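PDB 3K01: Acarbose/maltose binding protein GacH from Streptomyces glaucescens, which binds acarbose and an acarbose homolog, and probably maltose, as the solute receptor of an ABC transporter. Local coordinates for residues A39-Y44 / Y62-F67; P106-P111 / S126-G131; R223-L228 / L381-V386. One frame throughout, in Å; residues are numbered along the deposited sequence.

Contact 1: A39-Y44 / Y62-F67; sequences AEKATY and YVNVPF
Lys-41 of helix 41-49 faces Asn-64 of strand 58-64, with 7.0 Å between Lys-41 CA and Asn-64 CA; Tyr-44 CA and Tyr-62 CA stand 8.8 Å apart. No hydrogen bond links the two segments. CB of Lys-41 rests on two polar groups at once, 3.5 Å from Tyr-62 OH and equally close to Asn-64 ND2. With CG turned between its own N and C (chi1 65°), the extended lysine chain crosses the Asn-64 side chain at about a right angle, Lys-41 CD lying 3.9 Å from Asn-64 CG, and its ammonium goes on to a salt bridge with Glu-38. Those two polar groups are joined to each other: Asn-64 ND2 donates to Tyr-62 OH at 3.2 Å, nearly straight (162°) and close to the amide plane. Asp-34 OD2 also bonds the phenol and Ser-36 O the amide, which should hold both groups still. Farther down the helix, Tyr-44 CB approaches Tyr-62 CE1 at 4.4 Å. Helix 41-49 thus packs on strand 58-64, which pairs in parallel with strand 28-34 as in a beta-alpha-beta unit, while the Tyr-44 side chain continues to helix 322-332 and strand 132-148.

Contact 2: P106-P111 / S126-G131; sequences PLDGTP and STRYEG
Asp-108 and Arg-128 reach each other from backbones that stay well apart, the nearest CA atoms, those of Asp-108 and Gly-131, being 9.8 Å distant. The salt bridge is long and single: Asp-108 OD1 lies 3.4 Å from Arg-128 NH1. The oxygen comes in at the edge of the guanidinium, near its plane, but the carboxylate is turned 90° to that plane, so the two groups do not form a paired, side-by-side bridge. Arg-128 gets there by folding its chain at chi2 (-105°) and chi3. A water shares the gap, accepting from Arg-128 NH1 at 2.6 Å, donating to Gly-131 O at 3.2 Å and, weakly, to Asp-108 OD1. The bridge joins a type II beta turn, Leu-107 to Thr-110 with Gly-109 at its third position, to the hairpin in which strand 128-129 runs antiparallel to the start of strand 132-148. Thr-133 on that second strand serves both charges, its N bonding Asp-108 OD2 and its OG1 hydrogen-bonded to Arg-128 NH1. Within the turn, Thr-110 OG1 donates to Leu-107 O at 2.7 Å, a bond added to the weak 3.1 Å one from Thr-110 N to Leu-107 O.

Contact 3: R223-L228 / L381-V386; sequences RVIKDL and LQMANV
Apolar packing carries most of this helix pair, whose axes, taken over these segments, approach to 10.1 Å and cross at -37°, running in broadly the same direction. Ile-225 points at the other helix with CG1 set between its own N and C (chi1 67°), and its CD1 pushes in beside the Met-383 chain. Ile-225 CD1 is 3.2 Å from Met-383 CG, tighter than usual carbon contact, and 3.8 Å from the sulfur SD; the two side chains cross at about a right angle. Val-386 stands one turn on, its CG1 reaching 4.4 Å from Ile-225 CG1 and 3.9 Å from Lys-226 CB. At one edge Lys-226 bends at chi2 and its aliphatic CE passes 3.4 Å from Val-386 O; NZ goes on to a hydrogen bond with Leu-387 O, outside the two segments. A lysine ammonium near a helix C-terminus would probably be favoured by the helix dipole. Tyr-195 of helix 193-198 covers Ile-225, and Ala-396 of helix 393-407 backs Val-386. This is near-parallel alpha-alpha packing, in which Ile-225 meets both Met-383 and Val-386 of helix 376-387 and so joins two helices distant in sequence within the two-lobed solute-binding fold.

In the fold
Contact 3 is the buried one, contact 1 is partly buried and contact 2 lies at the surface. Contacts 1 and 2 belong to the same sheet system, their centres 25 Å apart: one packs a helix on strand 58-64, the other ties a loop to the hairpin that opens strand 132-148. Contact 3 joins two helices on the other side of the chain's centre, its own centre 38 Å from each of the others. The chemistry follows place: aliphatic side chains, a thioether and the carbon part of a lysine in contact 3, a lysine chain laid over a bonded phenol-amide pair in contact 1, and opposite charges with a shared water in contact 2. Along the sequence, contacts 1 and 2 close locally, whereas contact 3 bridges 152 intervening residues.

Contact 1: A39-Y44 / Y62-F67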
ATOM      1  N   ALA A  39       6.171   5.314  16.967  1.00 15.91           N
ATOM      2  CA  ALA A  39       4.960   5.241  17.769  1.00 15.66           C
ATOM      3  C   ALA A  39       4.423   3.815  17.876  1.00 14.97           C
ATOM      4  O   ALA A  39       3.652   3.506  18.784  1.00 14.92           O
ATOM      5  CB  ALA A  39       3.888   6.156  17.196  1.00 16.89           C
ATOM      6  N   GLU A  40       4.799   2.964  16.917  1.00 13.29           N
ATOM      7  CA  GLU A  40       4.265   1.594  16.842  1.00 12.96           C
ATOM      8  C   GLU A  40       5.143   0.552  17.512  1.00 11.98           C
ATOM      9  O   GLU A  40       4.649  -0.503  17.901  1.00 11.93           O
ATOM     10  CB  GLU A  40       4.081   1.192  15.379  1.00 12.01           C
ATOM     11  CG  GLU A  40       3.031   2.014  14.671  1.00 14.44           C
ATOM     12  CD  GLU A  40       3.083   1.921  13.168  1.00 14.06           C
ATOM     13  OE1 GLU A  40       4.118   1.477  12.603  1.00 13.72           O
ATOM     14  OE2 GLU A  40       2.061   2.325  12.551  1.00 15.23           O
ATOM     15  N   LYS A  41       6.436   0.850  17.653  1.00 12.09           N
ATOM     16  CA  LYS A  41       7.402  -0.217  17.955  1.00 11.68           C
ATOM     17  C   LYS A  41       7.284  -0.794  19.362  1.00 12.21           C
ATOM     18  O   LYS A  41       7.542  -1.987  19.554  1.00 11.92           O
ATOM     19  CB  LYS A  41       8.838   0.206  17.644  1.00 12.38           C
ATOM     20  CG  LYS A  41       9.354   1.358  18.509  1.00 13.05           C
ATOM     21  CD  LYS A  41      10.700   1.838  18.014  1.00 16.69           C
ATOM     22  CE  LYS A  41      11.254   2.937  18.923  1.00 19.44           C
ATOM     23  NZ  LYS A  41      12.526   3.458  18.375  1.00 21.93           N
ATOM     24  N   ALA A  42       6.883   0.012  20.344  1.00 12.02           N
ATOM     25  CA  ALA A  42       6.688  -0.534  21.701  1.00 12.43           C
ATOM     26  C   ALA A  42       5.588  -1.595  21.702  1.00 12.36           C
ATOM     27  O   ALA A  42       5.725  -2.652  22.310  1.00 12.48           O
ATOM     28  CB  ALA A  42       6.371   0.574  22.726  1.00 13.48           C
ATOM     29  N   THR A  43       4.498  -1.309  20.999  1.00 12.04           N
ATOM     30  CA  THR A  43       3.392  -2.256  20.910  1.00 11.99           C
ATOM     31  C   THR A  43       3.819  -3.515  20.168  1.00 11.46           C
ATOM     32  O   THR A  43       3.516  -4.639  20.615  1.00 10.93           O
ATOM     33  CB  THR A  43       2.182  -1.623  20.204  1.00 12.39           C
ATOM     34  OG1 THR A  43       1.696  -0.537  21.002  1.00 14.02           O
ATOM     35  CG2 THR A  43       1.055  -2.624  19.983  1.00 13.67           C
ATOM     36  N   TYR A  44       4.506  -3.339  19.041  1.00 10.12           N
ATOM     37  CA  TYR A  44       4.909  -4.521  18.286  1.00 10.13           C
ATOM     38  C   TYR A  44       5.929  -5.377  19.046  1.00 10.71           C
ATOM     39  O   TYR A  44       5.878  -6.615  18.938  1.00 10.67           O
ATOM     40  CB  TYR A  44       5.410  -4.155  16.890  1.00 10.26           C
ATOM     41  CG  TYR A  44       4.346  -4.240  15.800  1.00  9.56           C
ATOM     42  CD1 TYR A  44       3.641  -5.419  15.575  1.00  9.75           C
ATOM     43  CD2 TYR A  44       4.052  -3.146  14.988  1.00  9.19           C
ATOM     44  CE1 TYR A  44       2.679  -5.515  14.553  1.00  8.85           C
ATOM     45  CE2 TYR A  44       3.115  -3.241  13.967  1.00  8.22           C
ATOM     46  CZ  TYR A  44       2.435  -4.424  13.759  1.00  9.40           C
ATOM     47  OH  TYR A  44       1.521  -4.531  12.727  1.00  9.10           O
ATOM     48  N   TYR A  62      13.464  -9.322  19.600  1.00 11.59           N
ATOM     49  CA  TYR A  62      12.874  -8.239  18.826  1.00 10.99           C
ATOM     50  C   TYR A  62      13.932  -7.202  18.457  1.00 11.87           C
ATOM     51  O   TYR A  62      14.673  -6.735  19.337  1.00 12.09           O
ATOM     52  CB  TYR A  62      11.800  -7.556  19.660  1.00 11.59           C
ATOM     53  CG  TYR A  62      11.227  -6.361  18.961  1.00 12.22           C
ATOM     54  CD1 TYR A  62      10.155  -6.504  18.080  1.00 11.25           C
ATOM     55  CD2 TYR A  62      11.801  -5.087  19.110  1.00 11.82           C
ATOM     56  CE1 TYR A  62       9.640  -5.411  17.398  1.00 11.41           C
ATOM     57  CE2 TYR A  62      11.285  -3.987  18.437  1.00 11.08           C
ATOM     58  CZ  TYR A  62      10.227  -4.159  17.575  1.00 10.58           C
ATOM     59  OH  TYR A  62       9.733  -3.069  16.890  1.00 11.67           O
ATOM     60  N   VAL A  63      13.986  -6.811  17.182  1.00 11.31           N
ATOM     61  CA  VAL A  63      14.840  -5.726  16.734  1.00 12.04           C
ATOM     62  C   VAL A  63      14.022  -4.794  15.854  1.00 11.94           C
ATOM     63  O   VAL A  63      13.356  -5.253  14.917  1.00 12.43           O
ATOM     64  CB  VAL A  63      16.019  -6.267  15.916  1.00 11.96           C
ATOM     65  CG1 VAL A  63      16.937  -5.131  15.481  1.00 13.63           C
ATOM     66  CG2 VAL A  63      16.807  -7.321  16.721  1.00 12.23           C
ATOM     67  N   ASN A  64      14.051  -3.490  16.131  1.00 11.51           N
ATOM     68  CA  ASN A  64      13.387  -2.535  15.252  1.00 12.09           C
ATOM     69  C   ASN A  64      14.403  -2.004  14.255  1.00 12.62           C
ATOM     70  O   ASN A  64      15.499  -1.589  14.632  1.00 13.92           O
ATOM     71  CB  ASN A  64      12.773  -1.394  16.045  1.00 12.16           C
ATOM     72  CG  ASN A  64      12.001  -0.453  15.165  1.00 13.68           C
ATOM     73  OD1 ASN A  64      12.554   0.525  14.656  1.00 16.23           O
ATOM     74  ND2 ASN A  64      10.739  -0.769  14.925  1.00 13.89           N
ATOM     75  N   VAL A  65      14.047  -2.048  12.978  1.00 12.83           N
ATOM     76  CA  VAL A  65      14.907  -1.569  11.902  1.00 13.08           C
ATOM     77  C   VAL A  65      14.090  -0.506  11.148  1.00 14.05           C
ATOM     78  O   VAL A  65      12.984  -0.785  10.688  1.00 14.53           O
ATOM     79  CB  VAL A  65      15.290  -2.697  10.919  1.00 12.93           C
ATOM     80  CG1 VAL A  65      16.251  -2.164   9.861  1.00 14.05           C
ATOM     81  CG2 VAL A  65      15.892  -3.906  11.664  1.00 13.50           C
ATOM     82  N   PRO A  66      14.628   0.723  11.025  1.00 14.71           N
ATOM     83  CA  PRO A  66      13.906   1.771  10.297  1.00 15.50           C
ATOM     84  C   PRO A  66      13.452   1.270   8.931  1.00 15.01           C
ATOM     85  O   PRO A  66      14.254   0.660   8.207  1.00 14.71           O
ATOM     86  CB  PRO A  66      14.952   2.879  10.140  1.00 16.51           C
ATOM     87  CG  PRO A  66      15.871   2.686  11.305  1.00 15.87           C
ATOM     88  CD  PRO A  66      15.921   1.196  11.553  1.00 15.51           C
ATOM     89  N   PHE A  67      12.199   1.524   8.563  1.00 14.94           N
ATOM     90  CA  PHE A  67      11.652   0.873   7.371  1.00 15.20           C
ATOM     91  C   PHE A  67      12.504   1.162   6.134  1.00 14.95           C
ATOM     92  O   PHE A  67      12.662   0.295   5.277  1.00 15.23           O
ATOM     93  CB  PHE A  67      10.162   1.200   7.133  1.00 16.05           C
ATOM     94  CG  PHE A  67       9.922   2.586   6.614  1.00 17.72           C
ATOM     95  CD1 PHE A  67       9.778   3.660   7.494  1.00 19.17           C
ATOM     96  CD2 PHE A  67       9.863   2.823   5.246  1.00 18.17           C
ATOM     97  CE1 PHE A  67       9.569   4.964   7.014  1.00 20.74           C
ATOM     98  CE2 PHE A  67       9.652   4.119   4.758  1.00 21.30           C
ATOM     99  CZ  PHE A  67       9.507   5.188   5.646  1.00 19.70           C
TER

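Contact 2: P106-P111 / S126-G131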
ATOM      1  N   PRO A 106      10.230 -21.213   1.723  1.00  9.04           N
ATOM      2  CA  PRO A 106       8.855 -21.441   1.259  1.00  9.06           C
ATOM      3  C   PRO A 106       7.990 -21.987   2.392  1.00  9.21           C
ATOM      4  O   PRO A 106       8.463 -22.781   3.211  1.00  9.98           O
ATOM      5  CB  PRO A 106       9.039 -22.507   0.172  1.00  9.73           C
ATOM      6  CG  PRO A 106      10.268 -23.267   0.596  1.00 10.81           C
ATOM      7  CD  PRO A 106      11.184 -22.215   1.192  1.00  9.57           C
ATOM      8  N   LEU A 107       6.728 -21.588   2.430  1.00  8.48           N
ATOM      9  CA  LEU A 107       5.871 -21.900   3.552  1.00  8.62           C
ATOM     10  C   LEU A 107       4.789 -22.908   3.207  1.00  8.40           C
ATOM     11  O   LEU A 107       4.081 -23.369   4.098  1.00  8.44           O
ATOM     12  CB  LEU A 107       5.253 -20.610   4.110  1.00  7.91           C
ATOM     13  CG  LEU A 107       6.233 -19.549   4.604  1.00  7.40           C
ATOM     14  CD1 LEU A 107       5.478 -18.353   5.186  1.00  8.63           C
ATOM     15  CD2 LEU A 107       7.209 -20.087   5.643  1.00  8.96           C
ATOM     16  N   ASP A 108       4.624 -23.255   1.927  1.00  9.37           N
ATOM     17  CA  ASP A 108       3.611 -24.277   1.585  1.00 10.34           C
ATOM     18  C   ASP A 108       3.935 -25.580   2.258  1.00 10.66           C
ATOM     19  O   ASP A 108       5.091 -25.961   2.386  1.00 11.18           O
ATOM     20  CB  ASP A 108       3.524 -24.484   0.086  1.00 12.23           C
ATOM     21  CG  ASP A 108       3.329 -23.191  -0.637  1.00 12.15           C
ATOM     22  OD1 ASP A 108       2.176 -22.666  -0.664  1.00 14.52           O
ATOM     23  OD2 ASP A 108       4.375 -22.652  -1.054  1.00 16.07           O
ATOM     24  N   GLY A 109       2.906 -26.233   2.765  1.00 10.03           N
ATOM     25  CA  GLY A 109       3.098 -27.509   3.436  1.00 10.70           C
ATOM     26  C   GLY A 109       3.861 -27.358   4.733  1.00 10.09           C
ATOM     27  O   GLY A 109       4.535 -28.296   5.167  1.00 11.04           O
ATOM     28  N   THR A 110       3.755 -26.190   5.372  1.00  9.43           N
ATOM     29  CA  THR A 110       4.328 -25.962   6.694  1.00  9.53           C
ATOM     30  C   THR A 110       3.273 -25.462   7.634  1.00  9.75           C
ATOM     31  O   THR A 110       2.244 -24.937   7.194  1.00 10.19           O
ATOM     32  CB  THR A 110       5.472 -24.931   6.731  1.00  9.87           C
ATOM     33  OG1 THR A 110       4.923 -23.601   6.680  1.00  9.33           O
ATOM     34  CG2 THR A 110       6.479 -25.157   5.616  1.00 10.46           C
ATOM     35  N   PRO A 111       3.513 -25.616   8.932  1.00 10.06           N
ATOM     36  CA  PRO A 111       2.558 -25.168   9.950  1.00 10.96           C
ATOM     37  C   PRO A 111       2.420 -23.649   9.968  1.00 10.83           C
ATOM     38  O   PRO A 111       1.581 -23.115  10.694  1.00 13.55           O
ATOM     39  CB  PRO A 111       3.193 -25.653  11.255  1.00 11.95           C
ATOM     40  CG  PRO A 111       3.992 -26.843  10.858  1.00 13.81           C
ATOM     41  CD  PRO A 111       4.515 -26.545   9.482  1.00 10.43           C
ATOM     42  N   SER A 126      -0.379 -11.288  -2.205  1.00  7.44           N
ATOM     43  CA  SER A 126       0.926 -10.638  -2.037  1.00  7.85           C
ATOM     44  C   SER A 126       1.963 -11.569  -1.381  1.00  7.66           C
ATOM     45  O   SER A 126       3.151 -11.261  -1.400  1.00  8.65           O
ATOM     46  CB  SER A 126       0.811  -9.374  -1.171  1.00  8.16           C
ATOM     47  OG  SER A 126       0.655  -9.682   0.216  1.00  8.18           O
ATOM     48  N   THR A 127       1.513 -12.699  -0.811  1.00  7.89           N
ATOM     49  CA  THR A 127       2.450 -13.628  -0.160  1.00  8.42           C
ATOM     50  C   THR A 127       3.054 -14.646  -1.117  1.00  9.48           C
ATOM     51  O   THR A 127       3.915 -15.422  -0.704  1.00 10.18           O
ATOM     52  CB  THR A 127       1.764 -14.403   0.996  1.00  9.38           C
ATOM     53  OG1 THR A 127       0.826 -15.333   0.461  1.00  9.48           O
ATOM     54  CG2 THR A 127       1.113 -13.463   2.016  1.00  9.86           C
ATOM     55  N   ARG A 128       2.623 -14.649  -2.373  1.00  9.44           N
ATOM     56  CA  ARG A 128       3.012 -15.704  -3.325  1.00 10.47           C
ATOM     57  C   ARG A 128       3.971 -15.186  -4.368  1.00 10.88           C
ATOM     58  O   ARG A 128       3.842 -14.036  -4.834  1.00 11.13           O
ATOM     59  CB  ARG A 128       1.784 -16.282  -4.027  1.00 11.62           C
ATOM     60  CG  ARG A 128       0.674 -16.714  -3.106  1.00 15.95           C
ATOM     61  CD  ARG A 128       0.582 -18.175  -2.961  1.00 20.96           C
ATOM     62  NE  ARG A 128       0.363 -18.879  -4.221  1.00 21.99           N
ATOM     63  CZ  ARG A 128       0.667 -20.158  -4.371  1.00 22.96           C
ATOM     64  NH1 ARG A 128       1.190 -20.828  -3.343  1.00 22.99           N
ATOM     65  NH2 ARG A 128       0.459 -20.769  -5.529  1.00 23.09           N
ATOM     66  N   TYR A 129       4.883 -16.055  -4.772  1.00  9.77           N
ATOM     67  CA  TYR A 129       5.862 -15.719  -5.802  1.00 10.85           C
ATOM     68  C   TYR A 129       6.071 -16.985  -6.604  1.00 11.54           C
ATOM     69  O   TYR A 129       6.463 -18.010  -6.046  1.00 11.63           O
ATOM     70  CB  TYR A 129       7.179 -15.241  -5.197  1.00 10.86           C
ATOM     71  CG  TYR A 129       8.264 -14.994  -6.237  1.00 10.92           C
ATOM     72  CD1 TYR A 129       8.159 -13.966  -7.168  1.00 10.40           C
ATOM     73  CD2 TYR A 129       9.393 -15.808  -6.293  1.00 11.05           C
ATOM     74  CE1 TYR A 129       9.148 -13.766  -8.111  1.00 12.75           C
ATOM     75  CE2 TYR A 129      10.388 -15.603  -7.226  1.00 11.94           C
ATOM     76  CZ  TYR A 129      10.248 -14.577  -8.140  1.00 12.09           C
ATOM     77  OH  TYR A 129      11.235 -14.337  -9.075  1.00 13.66           O
ATOM     78  N   GLU A 130       5.732 -16.900  -7.900  1.00 12.22           N
ATOM     79  CA  GLU A 130       5.897 -17.997  -8.859  1.00 14.48           C
ATOM     80  C   GLU A 130       5.362 -19.310  -8.301  1.00 14.40           C
ATOM     81  O   GLU A 130       6.040 -20.338  -8.310  1.00 15.84           O
ATOM     82  CB  GLU A 130       7.364 -18.093  -9.269  1.00 15.72           C
ATOM     83  CG  GLU A 130       7.801 -16.823  -9.977  1.00 18.62           C
ATOM     84  CD  GLU A 130       9.159 -16.895 -10.629  1.00 22.88           C
ATOM     85  OE1 GLU A 130      10.001 -17.724 -10.225  1.00 24.50           O
ATOM     86  OE2 GLU A 130       9.391 -16.069 -11.546  1.00 23.78           O
ATOM     87  N   GLY A 131       4.133 -19.248  -7.817  1.00 13.94           N
ATOM     88  CA  GLY A 131       3.408 -20.451  -7.434  1.00 14.24           C
ATOM     89  C   GLY A 131       3.756 -21.016  -6.071  1.00 13.09           C
ATOM     90  O   GLY A 131       3.260 -22.103  -5.737  1.00 14.67           O
TER
HETATM   91  O   HOH W   1       1.171 -23.432  -3.722  1.00 28.42           O

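Contact 3: R223-L228 / L381-V386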
ATOM      1  N   ARG A 223      -3.638  10.568 -20.278  1.00  6.79           N
ATOM      2  CA  ARG A 223      -4.522  11.637 -20.749  1.00  7.66           C
ATOM      3  C   ARG A 223      -5.402  12.173 -19.628  1.00  8.08           C
ATOM      4  O   ARG A 223      -5.622  13.374 -19.541  1.00  8.29           O
ATOM      5  CB  ARG A 223      -5.378  11.138 -21.907  1.00  7.85           C
ATOM      6  CG  ARG A 223      -6.133  12.243 -22.635  1.00 10.05           C
ATOM      7  CD  ARG A 223      -6.845  11.728 -23.868  1.00 12.80           C
ATOM      8  NE  ARG A 223      -5.888  11.264 -24.864  1.00 13.57           N
ATOM      9  CZ  ARG A 223      -5.813  10.018 -25.331  1.00 13.64           C
ATOM     10  NH1 ARG A 223      -6.649   9.069 -24.905  1.00 17.00           N
ATOM     11  NH2 ARG A 223      -4.904   9.735 -26.250  1.00 16.39           N
ATOM     12  N   VAL A 224      -5.922  11.292 -18.782  1.00  8.06           N
ATOM     13  CA  VAL A 224      -6.807  11.723 -17.683  1.00  8.92           C
ATOM     14  C   VAL A 224      -6.103  12.684 -16.747  1.00  8.02           C
ATOM     15  O   VAL A 224      -6.678  13.717 -16.358  1.00  8.36           O
ATOM     16  CB  VAL A 224      -7.312  10.483 -16.888  1.00  9.49           C
ATOM     17  CG1 VAL A 224      -7.888  10.872 -15.498  1.00 11.53           C
ATOM     18  CG2 VAL A 224      -8.336   9.713 -17.688  1.00 10.46           C
ATOM     19  N   ILE A 225      -4.865  12.395 -16.375  1.00  7.47           N
ATOM     20  CA  ILE A 225      -4.217  13.264 -15.405  1.00  7.94           C
ATOM     21  C   ILE A 225      -3.962  14.647 -16.001  1.00  7.56           C
ATOM     22  O   ILE A 225      -4.131  15.664 -15.328  1.00  8.24           O
ATOM     23  CB  ILE A 225      -2.927  12.643 -14.785  1.00  7.61           C
ATOM     24  CG1 ILE A 225      -1.779  12.486 -15.813  1.00  7.91           C
ATOM     25  CG2 ILE A 225      -3.257  11.335 -14.061  1.00  8.49           C
ATOM     26  CD1 ILE A 225      -0.477  12.029 -15.170  1.00  8.30           C
ATOM     27  N   LYS A 226      -3.571  14.688 -17.273  1.00  7.59           N
ATOM     28  CA  LYS A 226      -3.351  15.993 -17.904  1.00  7.61           C
ATOM     29  C   LYS A 226      -4.659  16.762 -18.084  1.00  7.28           C
ATOM     30  O   LYS A 226      -4.688  17.983 -17.893  1.00  7.36           O
ATOM     31  CB  LYS A 226      -2.668  15.782 -19.256  1.00  8.10           C
ATOM     32  CG  LYS A 226      -2.182  17.082 -19.953  1.00  8.58           C
ATOM     33  CD  LYS A 226      -1.326  17.940 -19.053  1.00 10.53           C
ATOM     34  CE  LYS A 226      -0.580  19.014 -19.840  1.00 11.26           C
ATOM     35  NZ  LYS A 226       0.050  20.048 -18.947  1.00 16.27           N
ATOM     36  N   ASP A 227      -5.726  16.066 -18.419  1.00  6.66           N
ATOM     37  CA  ASP A 227      -7.026  16.701 -18.550  1.00  8.42           C
ATOM     38  C   ASP A 227      -7.493  17.267 -17.207  1.00  7.55           C
ATOM     39  O   ASP A 227      -8.096  18.350 -17.172  1.00  7.65           O
ATOM     40  CB  ASP A 227      -8.091  15.735 -19.101  1.00  9.16           C
ATOM     41  CG  ASP A 227      -9.495  16.335 -19.075  1.00 13.04           C
ATOM     42  OD1 ASP A 227      -9.765  17.241 -19.877  1.00 20.04           O
ATOM     43  OD2 ASP A 227     -10.290  15.882 -18.258  1.00 17.43           O
ATOM     44  N   LEU A 228      -7.254  16.557 -16.114  1.00  7.31           N
ATOM     45  CA  LEU A 228      -7.695  17.076 -14.822  1.00  7.13           C
ATOM     46  C   LEU A 228      -7.043  18.412 -14.505  1.00  7.12           C
ATOM     47  O   LEU A 228      -7.684  19.346 -14.003  1.00  8.05           O
ATOM     48  CB  LEU A 228      -7.402  16.046 -13.741  1.00  7.02           C
ATOM     49  CG  LEU A 228      -8.437  14.916 -13.689  1.00  7.88           C
ATOM     50  CD1 LEU A 228      -7.982  13.808 -12.769  1.00 11.25           C
ATOM     51  CD2 LEU A 228      -9.797  15.414 -13.189  1.00 10.20           C
ATOM     52  N   LEU A 381       8.831   9.322 -14.249  1.00  6.33           N
ATOM     53  CA  LEU A 381       9.400  10.191 -15.266  1.00  6.80           C
ATOM     54  C   LEU A 381       8.365  10.607 -16.310  1.00  6.95           C
ATOM     55  O   LEU A 381       8.247  11.817 -16.646  1.00  7.28           O
ATOM     56  CB  LEU A 381      10.550   9.450 -15.940  1.00  7.49           C
ATOM     57  CG  LEU A 381      11.265  10.246 -17.027  1.00  7.97           C
ATOM     58  CD1 LEU A 381      11.828  11.573 -16.504  1.00 10.77           C
ATOM     59  CD2 LEU A 381      12.346   9.382 -17.625  1.00  9.42           C
ATOM     60  N   GLN A 382       7.619   9.634 -16.829  1.00  6.27           N
ATOM     61  CA  GLN A 382       6.668   9.918 -17.857  1.00  6.59           C
ATOM     62  C   GLN A 382       5.478  10.719 -17.361  1.00  7.73           C
ATOM     63  O   GLN A 382       5.007  11.635 -18.069  1.00  7.20           O
ATOM     64  CB  GLN A 382       6.213   8.655 -18.600  1.00  7.30           C
ATOM     65  CG  GLN A 382       7.357   7.844 -19.272  1.00  8.02           C
ATOM     66  CD  GLN A 382       8.255   8.707 -20.119  1.00  7.64           C
ATOM     67  OE1 GLN A 382       7.762   9.514 -20.903  1.00  8.79           O
ATOM     68  NE2 GLN A 382       9.563   8.523 -19.999  1.00  9.98           N
ATOM     69  N   MET A 383       4.988  10.435 -16.153  1.00  7.21           N
ATOM     70  CA  MET A 383       3.890  11.250 -15.639  1.00  9.11           C
ATOM     71  C   MET A 383       4.335  12.702 -15.448  1.00  7.18           C
ATOM     72  O   MET A 383       3.555  13.620 -15.740  1.00  7.08           O
ATOM     73  CB  MET A 383       3.308  10.685 -14.344  1.00  9.13           C
ATOM     74  CG  MET A 383       2.342  11.684 -13.624  1.00 13.46           C
ATOM     75  SD  MET A 383       1.590  11.003 -12.134  1.00 18.46           S
ATOM     76  CE  MET A 383       3.154  10.162 -11.668  1.00  2.42           C
ATOM     77  N   ALA A 384       5.551  12.919 -14.963  1.00  7.02           N
ATOM     78  CA  ALA A 384       6.063  14.274 -14.819  1.00  7.70           C
ATOM     79  C   ALA A 384       6.111  14.977 -16.162  1.00  7.46           C
ATOM     80  O   ALA A 384       5.712  16.146 -16.281  1.00  8.00           O
ATOM     81  CB  ALA A 384       7.440  14.257 -14.172  1.00  8.56           C
ATOM     82  N   ASN A 385       6.575  14.275 -17.184  1.00  7.03           N
ATOM     83  CA  ASN A 385       6.733  14.883 -18.487  1.00  8.29           C
ATOM     84  C   ASN A 385       5.398  15.135 -19.174  1.00  7.43           C
ATOM     85  O   ASN A 385       5.296  16.051 -19.985  1.00  8.62           O
ATOM     86  CB  ASN A 385       7.709  14.063 -19.331  1.00  8.54           C
ATOM     87  CG  ASN A 385       9.132  14.123 -18.783  1.00 10.00           C
ATOM     88  OD1 ASN A 385       9.441  14.858 -17.825  1.00 10.18           O
ATOM     89  ND2 ASN A 385       9.999  13.329 -19.379  1.00 10.93           N
ATOM     90  N   VAL A 386       4.383  14.314 -18.871  1.00  7.03           N
ATOM     91  CA  VAL A 386       3.037  14.586 -19.357  1.00  7.23           C
ATOM     92  C   VAL A 386       2.507  15.847 -18.661  1.00  7.73           C
ATOM     93  O   VAL A 386       1.966  16.749 -19.316  1.00  8.14           O
ATOM     94  CB  VAL A 386       2.098  13.389 -19.088  1.00  7.30           C
ATOM     95  CG1 VAL A 386       0.618  13.774 -19.230  1.00  9.38           C
ATOM     96  CG2 VAL A 386       2.456  12.242 -20.027  1.00  8.73           C
TER